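PDB 2HNK: SAM-dependent O-methyltransferase from Leptospira interrogans, which probably transfers a methyl group from S-adenosyl-L-methionine to a hydroxyl oxygen of an unidentified substrate. Local coordinates for residues 76-81 / 150-155. Sequence-based numbering, arbitrary orientation.
Sequences LCFASA and LFFLDA. With SAH (S-adenosyl-L-homocysteine), chain O.
In the Rossmann-like core of this methyltransferase, helix 73-81 packs against one side of the central sheet, where Phe78 meets Leu150 and Phe152 of strand 148-153. The contact is small, apolar and buried. Phe78 is the one residue of 76-81 that reaches the strand. Its CG lies anti to its own carbonyl carbon (chi1 -71°), and the ring extends from the helix so that its far end does the touching. CE1 of Phe78 comes within 3.5 Å of CB of Phe152, and CZ of Phe78 lies equally near that CB. The two rings meet obliquely, with centroids 5.3 Å apart and planes at 58°. On the other side of CZ, Phe78 CE2 rests 3.8 Å from the methyl CD2 of Leu150. Leu150 and Phe152 are two apart on the strand, and both point their CB toward the helix. The Phe78 ring thus touches Leu150 and Phe152 on the same side of the strand, while Phe151 between them points away and packs on helix 160-170. Leu52 and Thr56 of helix 46-59 also touch Phe78.

Phe152 links this packing to the ligand. With CG anti to the backbone N (chi1 -173°), its ring extends from the strand toward S-adenosyl-L-homocysteine, and the ring edge lies near the amino group, with CE2 of Phe152 3.9 Å from the ligand N. Asp154, just past the strand end, accepts a hydrogen bond of 3.0 Å from that same ligand N to its OD2. The other oxygen, OD1, forms a salt bridge with Lys157. Ser74, on the same helix as Phe78, is also hydrogen-bonded to the ligand through OG. Such a strand, with an apolar helix-facing side and ligand-binding residues at and just beyond its C-terminal end, is characteristic of the Rossmann-like fold of class I methyltransferases.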
loop_
_atom_site.group_PDB
_atom_site.type_symbol
_atom_site.label_atom_id
_atom_site.label_comp_id
_atom_site.label_asym_id
_atom_site.label_seq_id
_atom_site.Cartn_x
_atom_site.Cartn_y
_atom_site.Cartn_z
ATOM N N LEU C 76 7.024 7.473 14.585
ATOM C CA LEU C 76 5.788 7.796 15.304
ATOM C C LEU C 76 4.587 7.110 14.650
ATOM O O LEU C 76 3.718 6.586 15.344
ATOM C CB LEU C 76 5.596 9.308 15.296
ATOM C CG LEU C 76 5.241 10.156 16.514
ATOM C CD1 LEU C 76 5.891 9.674 17.816
ATOM C CD2 LEU C 76 5.602 11.621 16.211
ATOM N N CYS C 77 4.561 7.090 13.315
ATOM C CA CYS C 77 3.498 6.410 12.571
ATOM C C CYS C 77 3.565 4.896 12.715
ATOM O O CYS C 77 2.549 4.258 12.961
ATOM C CB CYS C 77 3.524 6.797 11.090
ATOM S SG CYS C 77 3.268 8.545 10.849
ATOM N N PHE C 78 4.757 4.327 12.546
ATOM C CA PHE C 78 4.961 2.900 12.766
ATOM C C PHE C 78 4.613 2.493 14.194
ATOM O O PHE C 78 3.904 1.511 14.389
ATOM C CB PHE C 78 6.406 2.492 12.470
ATOM C CG PHE C 78 6.761 2.507 11.009
ATOM C CD1 PHE C 78 7.799 3.309 10.543
ATOM C CD2 PHE C 78 6.064 1.714 10.099
ATOM C CE1 PHE C 78 8.143 3.330 9.188
ATOM C CE2 PHE C 78 6.392 1.732 8.742
ATOM C CZ PHE C 78 7.444 2.542 8.288
ATOM N N ALA C 79 5.102 3.255 15.177
ATOM C CA ALA C 79 4.931 2.915 16.592
ATOM C C ALA C 79 3.472 2.911 17.022
ATOM O O ALA C 79 3.056 2.010 17.752
ATOM C CB ALA C 79 5.775 3.825 17.504
ATOM N N SER C 80 2.697 3.898 16.564
ATOM C CA SER C 80 1.266 3.925 16.866
ATOM C C SER C 80 0.435 2.918 16.072
ATOM O O SER C 80 -0.643 2.535 16.517
ATOM C CB SER C 80 0.669 5.331 16.749
ATOM O OG SER C 80 1.276 6.073 15.723
ATOM N N ALA C 81 0.931 2.490 14.909
ATOM C CA ALA C 81 0.229 1.487 14.096
ATOM C C ALA C 81 0.425 0.068 14.616
ATOM O O ALA C 81 -0.470 -0.760 14.472
ATOM C CB ALA C 81 0.652 1.568 12.639
ATOM N N LEU C 150 9.067 -6.102 8.887
ATOM C CA LEU C 150 8.968 -4.947 8.015
ATOM C C LEU C 150 10.161 -4.014 8.181
ATOM O O LEU C 150 10.634 -3.778 9.296
ATOM C CB LEU C 150 7.639 -4.212 8.255
ATOM C CG LEU C 150 7.230 -3.050 7.345
ATOM C CD1 LEU C 150 5.707 -2.946 7.239
ATOM C CD2 LEU C 150 7.809 -1.728 7.832
ATOM N N PHE C 151 10.637 -3.498 7.053
ATOM C CA PHE C 151 11.695 -2.504 7.030
ATOM C C PHE C 151 11.218 -1.205 6.417
ATOM O O PHE C 151 10.477 -1.218 5.437
ATOM C CB PHE C 151 12.868 -2.996 6.195
ATOM C CG PHE C 151 13.934 -3.668 6.982
ATOM C CD1 PHE C 151 13.895 -5.039 7.200
ATOM C CD2 PHE C 151 15.001 -2.936 7.488
ATOM C CE1 PHE C 151 14.909 -5.673 7.922
ATOM C CE2 PHE C 151 16.023 -3.560 8.201
ATOM C CZ PHE C 151 15.972 -4.925 8.425
ATOM N N PHE C 152 11.672 -0.091 6.986
ATOM C CA PHE C 152 11.556 1.204 6.338
ATOM C C PHE C 152 12.959 1.740 6.024
ATOM O O PHE C 152 13.738 2.031 6.931
ATOM C CB PHE C 152 10.782 2.184 7.216
ATOM C CG PHE C 152 10.481 3.494 6.547
ATOM C CD1 PHE C 152 9.859 3.536 5.298
ATOM C CD2 PHE C 152 10.804 4.692 7.164
ATOM C CE1 PHE C 152 9.590 4.750 4.671
ATOM C CE2 PHE C 152 10.518 5.921 6.545
ATOM C CZ PHE C 152 9.916 5.941 5.297
ATOM N N LEU C 153 13.269 1.857 4.738
ATOM C CA LEU C 153 14.551 2.371 4.288
ATOM C C LEU C 153 14.458 3.852 3.895
ATOM O O LEU C 153 13.863 4.203 2.870
ATOM C CB LEU C 153 15.098 1.535 3.118
ATOM C CG LEU C 153 16.385 2.030 2.437
ATOM C CD1 LEU C 153 17.552 2.180 3.444
ATOM C CD2 LEU C 153 16.783 1.134 1.264
ATOM N N ASP C 154 15.082 4.699 4.711
ATOM C CA ASP C 154 15.072 6.143 4.514
ATOM C C ASP C 154 16.360 6.803 5.030
ATOM O O ASP C 154 16.327 7.872 5.638
ATOM C CB ASP C 154 13.851 6.746 5.212
ATOM C CG ASP C 154 13.563 8.166 4.767
ATOM O OD1 ASP C 154 14.032 8.581 3.681
ATOM O OD2 ASP C 154 12.852 8.858 5.511
ATOM N N ALA C 155 17.496 6.167 4.777
ATOM C CA ALA C 155 18.780 6.663 5.270
ATOM C C ALA C 155 19.592 7.318 4.151
ATOM O O ALA C 155 19.022 7.944 3.251
ATOM C CB ALA C 155 19.563 5.536 5.938
HETATM N N SAH O . 12.344 8.771 8.497
HETATM C CA SAH O . 12.596 10.222 8.757
HETATM C CB SAH O . 13.452 10.815 7.637
HETATM C CG SAH O . 14.858 10.216 7.540
HETATM S SD SAH O . 16.026 11.474 6.979
HETATM C C SAH O . 11.316 11.045 8.977
HETATM O O SAH O . 11.371 12.230 9.320
HETATM O OXT SAH O . 10.199 10.554 8.823
HETATM C "C5'" SAH O . 17.469 10.380 7.038
HETATM C "C4'" SAH O . 18.085 10.181 8.419
HETATM O "O4'" SAH O . 19.017 9.122 8.346
HETATM C "C3'" SAH O . 18.841 11.401 8.917
HETATM O "O3'" SAH O . 18.363 11.732 10.200
HETATM C "C2'" SAH O . 20.295 10.987 9.018
HETATM O "O2'" SAH O . 20.871 11.471 10.214
HETATM C "C1'" SAH O . 20.211 9.464 9.022
HETATM N N9 SAH O . 21.387 8.797 8.420
HETATM C C8 SAH O . 22.239 9.263 7.442
HETATM N N7 SAH O . 23.187 8.322 7.206
HETATM C C5 SAH O . 22.953 7.259 8.013
HETATM C C6 SAH O . 23.597 6.034 8.192
HETATM N N6 SAH O . 24.676 5.721 7.485
HETATM N N1 SAH O . 23.112 5.135 9.124
HETATM C C2 SAH O . 21.990 5.438 9.873
HETATM N N3 SAH O . 21.354 6.652 9.693
HETATM C C4 SAH O . 21.827 7.548 8.783
#